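Local coordinates for Hut operon positive regulatory protein (Bacillus subtilis, PDB 4H4L), which binds regulatory sequences on the hut mRNA in the presence of histidine, preventing transcription termination and so switching on the operon for histidine utilisation, at residues L97-R103 against Y126-P132; R70-A74 against G144-I148; L3-I9 against L107-Y112; A78-L83 against I121-L125; W35-L39 against A57-V63. The protein carries 1 engineered substitution. All blocks are in the same frame, centred on the assembly; numbering follows the deposited sequence.

Overall arrangement
All five contacts involve one four-stranded antiparallel sheet and the helices and loops packed on it. Interaction 4 is the deep core, almost wholly apolar, with helix 70-87 on strand 120-130. Interaction 2 uses the same helix about 9 Å away, centre to centre, but there carboxylates and a zinc ligand join the packing. Interactions 1 and 3 share strand 99-109, with centres about 29 Å apart: the first is backbone pairing beside a histidine pocket, the second an N-terminal segment laid over a proline. Interaction 5 reaches strand 36-44, one of the two outermost, and ends at an exposed lysine. R108 links three of them, with a salt bridge to E71 and a bond to V63 O.

Interaction 1. Residues L97-R103 against Y126-P132; sequences LRTVGLR and YGTIGAP. With HIS (histidine), chain Q.
I129 lays its terminal methyl over the aliphatic part of R98, with I129 CD1 3.8 Å from R98 CD, and also meets V100 CG1 at 4.1 Å. Its CG1 stands opposite the backbone N (chi1 -168°), which carries that methyl back over the facing strand. R98 itself runs extended from CG to NE and brings its guanidinium alongside the bound histidine of chain Q. There NH1 gives a weak but nearly straight bond (164° at the hydrogen) to the ligand's ND1, 3.4 Å away, which lies at the edge of the guanidinium and in its plane. NE and NH2 are taken by L92 O and T87 O, which should fix the rotation of the group. Closer to the backbone, L97 O sits 2.7 Å from the ligand's amino N, and A131 CB lies 3.4 Å from its carboxylate O. The side chain of L97 meets P132, the two crossing at about a right angle, CD1 of the leucine on CG of the proline. Six backbone bonds join the strands, two in each of the pairs T99-G130, G101-T128 and R103-Y126. At the corner the bare CA of G127 lies 3.1 Å from G101 O. This is an antiparallel beta hairpin whose open end, away from its connecting loop, forms a HutP histidine pocket, with Y69 of a neighbouring subunit adding its hydroxyl to the ligand.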
# COMPACT_ATOMS: atom_id res chain seq x y z
N LEU A 97 6.32 -10.22 -12.15
CA LEU A 97 6.99 -10.43 -13.42
C LEU A 97 7.91 -9.27 -13.72
O LEU A 97 7.96 -8.76 -14.84
CB LEU A 97 5.98 -10.62 -14.57
CG LEU A 97 6.45 -11.14 -15.95
CD1 LEU A 97 6.90 -12.59 -15.94
CD2 LEU A 97 5.33 -11.05 -16.93
N ARG A 98 8.64 -8.84 -12.70
CA ARG A 98 9.76 -7.96 -12.92
C ARG A 98 10.94 -8.41 -12.09
O ARG A 98 10.81 -9.28 -11.17
CB ARG A 98 9.41 -6.51 -12.60
CG ARG A 98 9.10 -6.28 -11.15
CD ARG A 98 8.41 -4.96 -11.01
NE ARG A 98 7.90 -4.76 -9.67
CZ ARG A 98 7.39 -3.61 -9.24
NH1 ARG A 98 7.36 -2.55 -10.05
NH2 ARG A 98 6.93 -3.50 -8.00
N THR A 99 12.09 -7.82 -12.42
CA THR A 99 13.35 -8.23 -11.82
C THR A 99 14.30 -7.05 -11.74
O THR A 99 14.11 -6.07 -12.48
CB THR A 99 13.97 -9.39 -12.61
OG1 THR A 99 15.06 -9.92 -11.86
CG2 THR A 99 14.45 -8.95 -13.99
N VAL A 100 15.26 -7.14 -10.82
CA VAL A 100 16.25 -6.10 -10.56
C VAL A 100 17.69 -6.57 -10.76
O VAL A 100 18.05 -7.70 -10.45
CB VAL A 100 16.17 -5.58 -9.12
CG1 VAL A 100 14.91 -4.78 -8.89
CG2 VAL A 100 16.26 -6.73 -8.14
N GLY A 101 18.52 -5.68 -11.27
CA GLY A 101 19.95 -5.82 -11.18
C GLY A 101 20.38 -4.60 -10.39
O GLY A 101 20.41 -3.46 -10.93
N LEU A 102 20.69 -4.79 -9.10
CA LEU A 102 21.06 -3.65 -8.30
C LEU A 102 22.56 -3.57 -8.04
O LEU A 102 23.32 -4.49 -8.36
CB LEU A 102 20.27 -3.62 -7.00
CG LEU A 102 18.76 -3.39 -7.09
CD1 LEU A 102 18.17 -3.38 -5.70
CD2 LEU A 102 18.42 -2.09 -7.79
N ARG A 103 22.97 -2.41 -7.54
CA ARG A 103 24.21 -2.25 -6.83
C ARG A 103 23.77 -1.51 -5.58
O ARG A 103 22.85 -0.71 -5.68
CB ARG A 103 25.21 -1.41 -7.63
CG ARG A 103 26.55 -1.21 -6.91
CD ARG A 103 27.57 -0.37 -7.70
NE ARG A 103 28.76 -0.05 -6.89
CZ ARG A 103 29.68 0.86 -7.20
NH1 ARG A 103 29.59 1.58 -8.31
NH2 ARG A 103 30.71 1.06 -6.38
N TYR A 126 20.84 1.22 -6.38
CA TYR A 126 20.77 1.67 -7.79
C TYR A 126 20.93 0.56 -8.82
O TYR A 126 21.70 -0.35 -8.64
CB TYR A 126 21.73 2.83 -8.10
CG TYR A 126 21.76 3.21 -9.56
CD1 TYR A 126 22.81 2.81 -10.40
CD2 TYR A 126 20.71 3.94 -10.13
CE1 TYR A 126 22.82 3.12 -11.75
CE2 TYR A 126 20.71 4.25 -11.48
CZ TYR A 126 21.76 3.85 -12.28
OH TYR A 126 21.74 4.18 -13.61
N GLY A 127 20.21 0.66 -9.92
CA GLY A 127 20.30 -0.33 -10.97
C GLY A 127 19.08 -0.33 -11.85
O GLY A 127 18.41 0.66 -12.00
N THR A 128 18.80 -1.45 -12.47
CA THR A 128 17.61 -1.51 -13.27
C THR A 128 16.53 -2.44 -12.72
O THR A 128 16.79 -3.25 -11.81
CB THR A 128 17.91 -1.98 -14.68
OG1 THR A 128 18.12 -3.39 -14.62
CG2 THR A 128 19.13 -1.26 -15.23
N ILE A 129 15.34 -2.27 -13.29
CA ILE A 129 14.17 -3.05 -13.05
C ILE A 129 13.55 -3.22 -14.43
O ILE A 129 13.62 -2.31 -15.27
CB ILE A 129 13.22 -2.32 -12.08
CG1 ILE A 129 12.11 -3.27 -11.59
CG2 ILE A 129 12.71 -1.01 -12.68
CD1 ILE A 129 11.52 -2.87 -10.26
N GLY A 130 12.97 -4.40 -14.69
CA GLY A 130 12.45 -4.70 -16.03
C GLY A 130 11.95 -6.13 -16.08
O GLY A 130 11.92 -6.83 -15.06
N ALA A 131 11.54 -6.54 -17.28
CA ALA A 131 10.90 -7.82 -17.49
C ALA A 131 11.90 -8.93 -17.33
O ALA A 131 13.10 -8.69 -17.52
CB ALA A 131 10.28 -7.88 -18.88
N PRO A 132 11.43 -10.16 -16.99
CA PRO A 132 12.32 -11.30 -16.71
C PRO A 132 13.32 -11.57 -17.83
O PRO A 132 14.40 -12.10 -17.56
CB PRO A 132 11.36 -12.47 -16.55
CG PRO A 132 10.12 -11.83 -16.03
CD PRO A 132 10.01 -10.56 -16.82
N HIS Q . 8.04 -6.15 -15.68
CA HIS Q . 8.19 -4.68 -15.85
C HIS Q . 8.77 -4.47 -17.17
O HIS Q . 8.36 -5.21 -18.05
CB HIS Q . 9.11 -4.09 -14.79
CG HIS Q . 8.87 -2.61 -14.49
ND1 HIS Q . 8.65 -2.14 -13.22
CD2 HIS Q . 8.83 -1.51 -15.31
CE1 HIS Q . 8.48 -0.83 -13.26
NE2 HIS Q . 8.62 -0.45 -14.52
OXT HIS Q . 9.63 -3.61 -17.36

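Interaction 2. Residues R70-A74 against G144-I148; sequences RESHA and GINHI. With ZN (zinc ion), chain N; HIS (histidine), chain M.
Apolar packing centres on A74 and the C-terminal I148: A74 CB lies 3.9 Å from I148 CG1 and presses closer still, 3.3 Å, on H147 O. I148 has CG1 anti to its N (chi1 -173°) and reaches along the helix to E71, where CD1 comes 4.2 Å from the carboxylate carbon CD. The polar ends look elsewhere. N146 ND2 makes a plain contact, not a bond, 3.5 Å from A74 CA. R70 NE stays 3.8 Å from I148 O while its NH1 bonds to E117 O and D119 O of a neighbouring subunit; the E71 carboxylate is held by a salt bridge to R108 and by Q65 N. Metal binding is the third kind: H73 NE2 holds zinc at 2.1 Å and the histidine of chain M enters through its own NE2 at 2.0 Å; H77 of the same chain and H138 of a neighbouring subunit complete the site. H73 ND1 pairs with H147 ND1 of a neighbouring subunit, a second-shell bond that orients the metal-binding ring. The start of helix 70-87 thus runs nearly antiparallel (152°) to the end of strand 137-147, the last strand of the sheet within this chain, which pairs with strand 120-130 on its inner side.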
# COMPACT_ATOMS: atom_id res chain seq x y z
N ARG A 70 19.40 -5.86 17.60
CA ARG A 70 19.38 -4.41 17.47
C ARG A 70 19.88 -3.87 16.14
O ARG A 70 19.16 -3.14 15.48
CB ARG A 70 20.15 -3.79 18.64
CG ARG A 70 20.40 -2.32 18.48
CD ARG A 70 20.80 -1.66 19.78
NE ARG A 70 20.26 -0.31 19.82
CZ ARG A 70 19.15 0.03 20.48
NH1 ARG A 70 18.48 -0.88 21.20
NH2 ARG A 70 18.73 1.30 20.44
N GLU A 71 21.09 -4.22 15.72
CA GLU A 71 21.67 -3.61 14.52
C GLU A 71 21.06 -4.19 13.26
O GLU A 71 21.02 -3.52 12.22
CB GLU A 71 23.19 -3.82 14.48
CG GLU A 71 23.95 -3.21 15.65
CD GLU A 71 25.22 -2.51 15.20
OE1 GLU A 71 25.84 -2.96 14.22
OE2 GLU A 71 25.62 -1.51 15.83
N SER A 72 20.59 -5.43 13.36
CA SER A 72 19.93 -6.07 12.23
C SER A 72 18.57 -5.47 11.97
O SER A 72 18.21 -5.24 10.83
CB SER A 72 19.77 -7.56 12.45
OG SER A 72 21.03 -8.15 12.35
N HIS A 73 17.83 -5.21 13.04
CA HIS A 73 16.53 -4.56 12.92
C HIS A 73 16.59 -3.21 12.24
O HIS A 73 15.69 -2.85 11.48
CB HIS A 73 15.88 -4.44 14.27
CG HIS A 73 14.46 -3.97 14.21
ND1 HIS A 73 14.13 -2.68 14.19
CD2 HIS A 73 13.27 -4.68 14.20
CE1 HIS A 73 12.80 -2.56 14.15
NE2 HIS A 73 12.27 -3.78 14.16
N ALA A 74 17.66 -2.45 12.48
CA ALA A 74 17.83 -1.17 11.82
C ALA A 74 18.14 -1.42 10.36
O ALA A 74 17.59 -0.78 9.47
CB ALA A 74 18.97 -0.40 12.47
N GLY A 144 17.05 4.26 1.96
CA GLY A 144 16.44 4.05 3.27
C GLY A 144 17.36 4.60 4.32
O GLY A 144 18.55 4.31 4.31
N ILE A 145 16.81 5.40 5.24
CA ILE A 145 17.59 5.99 6.31
C ILE A 145 17.00 5.66 7.67
O ILE A 145 15.89 6.04 7.98
CB ILE A 145 17.77 7.51 6.12
CG1 ILE A 145 18.70 7.74 4.92
CG2 ILE A 145 18.37 8.15 7.37
CD1 ILE A 145 18.51 9.04 4.17
N ASN A 146 17.77 4.95 8.49
CA ASN A 146 17.34 4.66 9.85
C ASN A 146 18.45 4.94 10.89
O ASN A 146 19.64 5.03 10.57
CB ASN A 146 16.92 3.21 9.91
CG ASN A 146 16.02 2.91 11.07
OD1 ASN A 146 15.47 3.81 11.72
ND2 ASN A 146 15.85 1.63 11.33
N HIS A 147 18.04 5.10 12.14
CA HIS A 147 18.98 5.18 13.24
C HIS A 147 19.51 3.80 13.59
O HIS A 147 18.84 2.79 13.35
CB HIS A 147 18.32 5.85 14.46
CG HIS A 147 17.09 5.14 14.98
ND1 HIS A 147 15.89 5.22 14.36
CD2 HIS A 147 16.90 4.33 16.10
CE1 HIS A 147 14.98 4.51 15.07
NE2 HIS A 147 15.60 3.97 16.13
N ILE A 148 20.74 3.71 14.13
CA ILE A 148 21.28 2.36 14.41
C ILE A 148 21.81 2.14 15.83
O ILE A 148 21.08 1.71 16.74
CB ILE A 148 22.27 1.90 13.31
CG1 ILE A 148 22.68 0.44 13.51
CG2 ILE A 148 23.48 2.81 13.21
CD1 ILE A 148 23.33 -0.19 12.29
OXT ILE A 148 22.98 2.38 16.08
ZN ZN N . 10.62 -4.45 12.95
N HIS M . 13.36 -10.26 8.62
CA HIS M . 12.97 -9.11 9.47
C HIS M . 13.97 -8.95 10.53
O HIS M . 15.12 -8.83 10.16
CB HIS M . 11.58 -9.27 10.09
CG HIS M . 11.04 -8.00 10.71
ND1 HIS M . 9.77 -7.54 10.49
CD2 HIS M . 11.66 -7.06 11.51
CE1 HIS M . 9.60 -6.40 11.15
NE2 HIS M . 10.76 -6.11 11.76
OXT HIS M . 13.65 -8.93 11.72

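Interaction 3. Residues L3-I9 against L107-Y112; sequences LHKERRI and LRGNPY
I9 reaches from the start of helix 9-17 to both L107 and P111, closing the N-terminal segment over the end of strand 99-109, where N110 makes an Asx turn. Its two branches divide the work. With CG1 anti to the backbone N (chi1 -179°), the long branch slides past L107 in the opposite direction, CG1 3.7 Å from L107 CB, and its CD1 ends 3.5 Å from L107 O. The CG2 methyl goes the other way and meets the proline ring at P111 CG, 3.6 Å off, the two side chains lying aslant. L107 answers with CD1 tucked against I9 O. The proline is touched from a second quarter as well, because R7 O sits 3.3 Å from P111 CB.

Further along, contact passes to the backbone. L3 and Y112 form a single bridge, and H4 N donates to P111 O at 3.0 Å, the donor tilted 31° from the carbonyl plane; L3 CA adds a CH...O approach to the same oxygen. Between these two footholds the chain rises through a type I turn from H4 to R7, leaving P111 after H4 and returning to it at R7 and I9.

The next shell positions the pieces. W35 lies against R7, L107 and P111, and L12 and S13 of helix 9-17 pack on L107. A neighbouring subunit offers E137 O to Y112 OH and packs E139 on I9. Just before the proline, N110 closes the Asx turn: its OD1 accepts from Y112 N at 2.8 Å, nearly straight at 166°.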
# COMPACT_ATOMS: atom_id res chain seq x y z
N LEU A 3 21.87 18.92 10.40
CA LEU A 3 22.90 18.12 9.75
C LEU A 3 24.18 18.92 9.47
O LEU A 3 24.12 20.12 9.21
CB LEU A 3 22.37 17.53 8.43
CG LEU A 3 20.95 16.94 8.33
CD1 LEU A 3 19.94 17.96 7.81
CD2 LEU A 3 20.94 15.72 7.43
N HIS A 4 25.33 18.25 9.52
CA HIS A 4 26.55 18.83 8.96
C HIS A 4 26.45 18.65 7.48
O HIS A 4 26.26 17.53 6.99
CB HIS A 4 27.82 18.16 9.51
CG HIS A 4 29.12 18.86 9.11
ND1 HIS A 4 29.90 19.50 10.00
CD2 HIS A 4 29.75 19.01 7.87
CE1 HIS A 4 30.98 20.02 9.37
NE2 HIS A 4 30.88 19.72 8.07
N LYS A 5 26.58 19.77 6.76
CA LYS A 5 26.24 19.88 5.34
C LYS A 5 27.09 19.06 4.37
O LYS A 5 26.60 18.61 3.33
CB LYS A 5 26.23 21.35 4.90
N GLU A 6 28.37 18.87 4.70
CA GLU A 6 29.28 18.10 3.83
C GLU A 6 29.68 16.73 4.42
O GLU A 6 30.76 16.20 4.15
CB GLU A 6 30.51 18.93 3.42
CG GLU A 6 31.09 19.80 4.53
CD GLU A 6 32.26 20.66 4.02
OE1 GLU A 6 32.40 20.84 2.77
OE2 GLU A 6 33.03 21.17 4.88
N ARG A 7 28.79 16.18 5.24
CA ARG A 7 28.77 14.74 5.52
C ARG A 7 27.30 14.26 5.61
O ARG A 7 26.89 13.59 6.56
CB ARG A 7 29.67 14.35 6.72
CG ARG A 7 29.37 15.01 8.07
CD ARG A 7 30.20 14.38 9.19
NE ARG A 7 31.61 14.76 9.14
CZ ARG A 7 32.63 13.93 8.92
NH1 ARG A 7 32.43 12.63 8.73
NH2 ARG A 7 33.87 14.40 8.90
N ARG A 8 26.53 14.63 4.59
CA ARG A 8 25.12 14.23 4.50
C ARG A 8 25.08 12.80 3.99
O ARG A 8 25.38 12.53 2.82
CB ARG A 8 24.33 15.20 3.59
CG ARG A 8 23.95 16.54 4.24
CD ARG A 8 23.30 17.54 3.27
NE ARG A 8 24.09 17.76 2.05
CZ ARG A 8 23.81 18.67 1.10
NH1 ARG A 8 22.77 19.48 1.21
NH2 ARG A 8 24.60 18.76 0.03
N ILE A 9 24.70 11.88 4.88
CA ILE A 9 24.86 10.44 4.66
C ILE A 9 24.23 9.86 3.37
O ILE A 9 24.85 9.04 2.68
CB ILE A 9 24.40 9.67 5.89
CG1 ILE A 9 24.58 8.17 5.68
CG2 ILE A 9 23.00 10.11 6.29
CD1 ILE A 9 24.60 7.35 6.96
N LEU A 107 26.06 3.06 4.24
CA LEU A 107 26.82 3.98 5.09
C LEU A 107 26.35 3.98 6.53
O LEU A 107 25.15 3.92 6.79
CB LEU A 107 26.75 5.40 4.54
CG LEU A 107 27.93 5.96 3.77
CD1 LEU A 107 27.82 7.47 3.73
CD2 LEU A 107 29.25 5.58 4.43
N ARG A 108 27.31 4.05 7.46
CA ARG A 108 27.03 4.20 8.89
C ARG A 108 27.94 5.22 9.61
O ARG A 108 29.17 5.22 9.46
CB ARG A 108 27.07 2.86 9.62
CG ARG A 108 27.05 3.04 11.13
CD ARG A 108 27.42 1.75 11.83
NE ARG A 108 27.03 1.75 13.24
CZ ARG A 108 26.75 0.65 13.93
NH1 ARG A 108 26.83 -0.55 13.34
NH2 ARG A 108 26.38 0.74 15.22
N GLY A 109 27.31 6.07 10.41
CA GLY A 109 28.00 7.13 11.11
C GLY A 109 27.00 8.20 11.49
O GLY A 109 25.83 8.12 11.14
N ASN A 110 27.47 9.21 12.22
CA ASN A 110 26.60 10.29 12.64
C ASN A 110 26.74 11.52 11.75
O ASN A 110 27.83 12.09 11.65
CB ASN A 110 26.89 10.65 14.09
CG ASN A 110 25.86 11.59 14.66
OD1 ASN A 110 25.20 12.31 13.91
ND2 ASN A 110 25.71 11.59 15.97
N PRO A 111 25.64 11.94 11.08
CA PRO A 111 25.63 13.14 10.23
C PRO A 111 24.92 14.39 10.80
O PRO A 111 24.70 15.37 10.05
CB PRO A 111 24.89 12.66 8.97
CG PRO A 111 24.00 11.55 9.45
CD PRO A 111 24.43 11.12 10.84
N TYR A 112 24.57 14.36 12.10
CA TYR A 112 23.90 15.47 12.79
C TYR A 112 24.87 16.32 13.60
O TYR A 112 26.04 15.95 13.74
CB TYR A 112 22.80 14.94 13.71
CG TYR A 112 21.70 14.24 12.97
CD1 TYR A 112 21.75 12.86 12.74
CD2 TYR A 112 20.60 14.94 12.48
CE1 TYR A 112 20.74 12.21 12.06
CE2 TYR A 112 19.58 14.30 11.79
CZ TYR A 112 19.66 12.93 11.58
OH TYR A 112 18.67 12.26 10.90

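Interaction 4. Residues A78-L83 against I121-L125; sequences ATMEAL and IAVSL
A82 makes the tightest part of this contact, its CB pressed onto the strand backbone 3.2 Å from V123 O and also 3.6 Å from L125 CD1. One turn earlier A78 packs on side chains instead, with CB 3.6 Å from V123 CG2 and 4.0 Å from I121 CG2. Small methyls on the helix and branched side chains on the strand let the two axes come within 7.6 Å, at a crossing angle of -32°. V123 sits in the middle of the patch. Its CG1 is anti to the backbone N (chi1 -175°) and CG2 beside that N, so the fork opens towards the helix: CG2 takes A78, and both methyls lie 4.0 Å from T79 OG1. That hydroxyl is satisfied within its own helix by L75 O, which lets it lie against the valine without needing a partner on the strand.

The grip is looser at the far end. L83 points its CB away from the strand, and its CD2 only brushes L125 CD1 at 4.3 Å. M80 and E81, partly exposed, take no share in the packing: M80 lies on I51 and M91 of its own chain and on L96 of a neighbouring subunit, and E81 makes a salt bridge to R88 of another.

Helix 70-87 therefore lies on the face of the sheet that carries I121, V123 and L125, next to helix 47-60, whose I51 and I54 continue the same core. A122 and S124 face the other way, towards helix 9-17, while strands 99-109 and 137-147 flank strand 120-130 within the sheet.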
# COMPACT_ATOMS: atom_id res chain seq x y z
N ALA A 78 15.94 -0.30 7.25
CA ALA A 78 16.47 0.75 6.37
C ALA A 78 16.41 0.26 4.94
O ALA A 78 16.18 1.03 4.00
CB ALA A 78 17.89 1.11 6.75
N THR A 79 16.56 -1.05 4.80
CA THR A 79 16.45 -1.70 3.53
C THR A 79 15.04 -1.65 3.00
O THR A 79 14.87 -1.30 1.82
CB THR A 79 16.91 -3.16 3.63
OG1 THR A 79 18.24 -3.19 4.14
CG2 THR A 79 16.84 -3.85 2.24
N MET A 80 14.04 -2.01 3.82
CA MET A 80 12.61 -1.96 3.41
C MET A 80 12.39 -0.61 2.80
O MET A 80 11.85 -0.49 1.70
CB MET A 80 11.61 -2.03 4.56
CG MET A 80 11.47 -3.36 5.25
SD MET A 80 10.21 -4.31 4.44
CE MET A 80 11.29 -5.22 3.32
N GLU A 81 12.82 0.40 3.54
CA GLU A 81 12.63 1.74 3.10
C GLU A 81 13.28 2.02 1.76
O GLU A 81 12.65 2.62 0.89
CB GLU A 81 13.03 2.74 4.19
CG GLU A 81 11.81 3.16 4.96
CD GLU A 81 12.13 3.90 6.22
OE1 GLU A 81 11.76 3.41 7.32
OE2 GLU A 81 12.72 5.00 6.09
N ALA A 82 14.48 1.53 1.54
CA ALA A 82 15.13 1.71 0.23
C ALA A 82 14.42 0.97 -0.88
O ALA A 82 14.35 1.45 -1.99
CB ALA A 82 16.62 1.33 0.28
N LEU A 83 13.92 -0.23 -0.59
CA LEU A 83 13.17 -1.01 -1.61
C LEU A 83 11.83 -0.32 -2.00
O LEU A 83 11.29 -0.60 -3.08
CB LEU A 83 12.91 -2.42 -1.10
CG LEU A 83 13.96 -3.52 -0.99
CD1 LEU A 83 13.50 -4.62 -0.05
CD2 LEU A 83 14.19 -4.09 -2.38
N ILE A 121 22.05 4.87 9.76
CA ILE A 121 22.47 4.03 8.63
C ILE A 121 21.73 4.40 7.34
O ILE A 121 20.64 4.97 7.38
CB ILE A 121 22.39 2.52 8.98
CG1 ILE A 121 23.10 1.66 7.94
CG2 ILE A 121 20.96 2.07 9.20
CD1 ILE A 121 23.28 0.23 8.40
N ALA A 122 22.32 4.12 6.19
CA ALA A 122 21.69 4.50 4.95
C ALA A 122 21.94 3.39 4.00
O ALA A 122 23.08 3.00 3.83
CB ALA A 122 22.28 5.78 4.40
N VAL A 123 20.86 2.86 3.42
CA VAL A 123 20.95 1.79 2.46
C VAL A 123 20.51 2.39 1.13
O VAL A 123 19.38 2.86 1.01
CB VAL A 123 20.06 0.63 2.90
CG1 VAL A 123 20.22 -0.54 1.97
CG2 VAL A 123 20.42 0.20 4.32
N SER A 124 21.41 2.47 0.16
CA SER A 124 21.09 3.16 -1.08
C SER A 124 21.15 2.16 -2.20
O SER A 124 22.11 1.42 -2.30
CB SER A 124 22.09 4.31 -1.36
OG SER A 124 22.10 5.28 -0.32
N LEU A 125 20.11 2.13 -3.04
CA LEU A 125 20.02 1.11 -4.07
C LEU A 125 20.07 1.77 -5.44
O LEU A 125 19.42 2.79 -5.63
CB LEU A 125 18.70 0.39 -3.92
CG LEU A 125 18.51 -0.42 -2.65
CD1 LEU A 125 17.06 -0.87 -2.54
CD2 LEU A 125 19.42 -1.62 -2.69

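Interaction 5. Residues W35-L39 against A57-V63; sequences WKVCL and ASKKSGV
A57 O is gripped twice from S61, by its hydroxyl OG at 2.9 Å, in the carbonyl plane, and by its backbone N at 3.3 Å, and C38 SG from the strand lies 3.6 Å from the same oxygen. The hydroxyl reaches A57 O because OG is folded back between the backbone N and the carbonyl carbon (chi1 68°), over the turn the chain has just left. C38 holds SG anti to its N (chi1 157°), aimed at the helix, where it also meets A57 CB at 4.0 Å. Its CB does the rest of the work, packed tightly on V63 CG2 at 3.3 Å and lying 3.7 Å from S61 OG.

This is the C-terminal end of helix 47-60 seated on strand 36-44, one of the two outermost strands of the antiparallel sheet within this chain. S61 is where the chain leaves the helix, and V63 then comes back against the strand, its CG2 facing C38 and the V37 backbone. Strand 99-109 pairs along one edge of strand 36-44, C38 with V106 and K36 with R108, and R108 NH1 further bonds to V63 O.

Towards solvent the packing thins out to one lysine. K36 is bent at chi2 and chi4, so its chain curls over the loop instead of stretching away; CG rests 4.0 Å from V63 CA, and the ammonium NZ sits 3.4 Å from G62 CA.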
# COMPACT_ATOMS: atom_id res chain seq x y z
N TRP A 35 33.32 7.16 8.63
CA TRP A 35 32.36 6.24 8.00
C TRP A 35 32.76 4.78 7.93
O TRP A 35 33.80 4.42 7.36
CB TRP A 35 31.94 6.70 6.59
CG TRP A 35 31.45 8.13 6.53
CD1 TRP A 35 32.07 9.21 5.90
CD2 TRP A 35 30.22 8.68 7.12
NE1 TRP A 35 31.33 10.36 6.06
CE2 TRP A 35 30.21 10.11 6.79
CE3 TRP A 35 29.17 8.16 7.86
CZ2 TRP A 35 29.19 10.95 7.19
CZ3 TRP A 35 28.14 9.02 8.27
CH2 TRP A 35 28.15 10.38 7.94
N LYS A 36 31.91 3.93 8.49
CA LYS A 36 31.88 2.53 8.11
C LYS A 36 31.12 2.43 6.77
O LYS A 36 30.04 2.99 6.60
CB LYS A 36 31.20 1.73 9.21
CG LYS A 36 32.04 0.60 9.79
CD LYS A 36 33.41 1.06 10.27
CE LYS A 36 34.02 0.05 11.22
NZ LYS A 36 34.23 -1.30 10.60
N VAL A 37 31.69 1.76 5.78
CA VAL A 37 31.13 1.82 4.44
C VAL A 37 31.35 0.57 3.65
O VAL A 37 32.40 -0.04 3.71
CB VAL A 37 31.65 3.04 3.64
CG1 VAL A 37 33.14 2.92 3.32
CG2 VAL A 37 30.83 3.21 2.36
N CYS A 38 30.35 0.22 2.85
CA CYS A 38 30.22 -1.10 2.29
C CYS A 38 29.50 -1.03 0.95
O CYS A 38 28.53 -0.29 0.78
CB CYS A 38 29.47 -1.95 3.31
SG CYS A 38 28.63 -3.37 2.66
N LEU A 39 29.99 -1.79 -0.02
CA LEU A 39 29.43 -1.79 -1.38
C LEU A 39 29.18 -3.20 -1.83
O LEU A 39 29.68 -4.14 -1.22
CB LEU A 39 30.39 -1.11 -2.35
CG LEU A 39 30.68 0.37 -2.11
CD1 LEU A 39 31.46 0.92 -3.28
CD2 LEU A 39 29.39 1.14 -1.92
N ALA A 57 26.63 -8.76 3.34
CA ALA A 57 27.74 -7.85 3.04
C ALA A 57 28.03 -6.84 4.15
O ALA A 57 29.19 -6.52 4.38
CB ALA A 57 27.54 -7.14 1.71
N SER A 58 27.00 -6.35 4.83
CA SER A 58 27.19 -5.41 5.94
C SER A 58 27.73 -6.11 7.19
O SER A 58 28.34 -5.48 8.07
CB SER A 58 25.87 -4.71 6.30
OG SER A 58 25.10 -4.40 5.15
N LYS A 59 27.47 -7.41 7.29
CA LYS A 59 27.99 -8.20 8.40
C LYS A 59 29.43 -8.67 8.17
O LYS A 59 30.26 -8.61 9.08
CB LYS A 59 27.09 -9.40 8.68
CG LYS A 59 25.89 -9.12 9.57
CD LYS A 59 24.80 -10.11 9.20
CE LYS A 59 24.08 -10.69 10.42
NZ LYS A 59 23.10 -9.72 11.00
N LYS A 60 29.73 -9.16 6.96
CA LYS A 60 31.09 -9.62 6.60
C LYS A 60 32.09 -8.49 6.77
O LYS A 60 33.12 -8.67 7.42
CB LYS A 60 31.16 -10.20 5.19
N SER A 61 31.77 -7.32 6.22
CA SER A 61 32.50 -6.09 6.58
C SER A 61 32.06 -5.58 7.96
O SER A 61 31.27 -6.22 8.68
CB SER A 61 32.40 -5.02 5.50
OG SER A 61 31.08 -4.51 5.38
N GLY A 62 32.59 -4.43 8.35
CA GLY A 62 32.48 -4.03 9.75
C GLY A 62 31.18 -3.34 10.03
O GLY A 62 30.87 -3.02 11.18
N VAL A 63 30.41 -3.14 8.97
CA VAL A 63 29.32 -2.19 8.93
C VAL A 63 28.23 -2.35 9.99
O VAL A 63 27.76 -1.35 10.54
CB VAL A 63 28.76 -2.12 7.50
CG1 VAL A 63 27.70 -1.03 7.39
CG2 VAL A 63 29.91 -1.86 6.54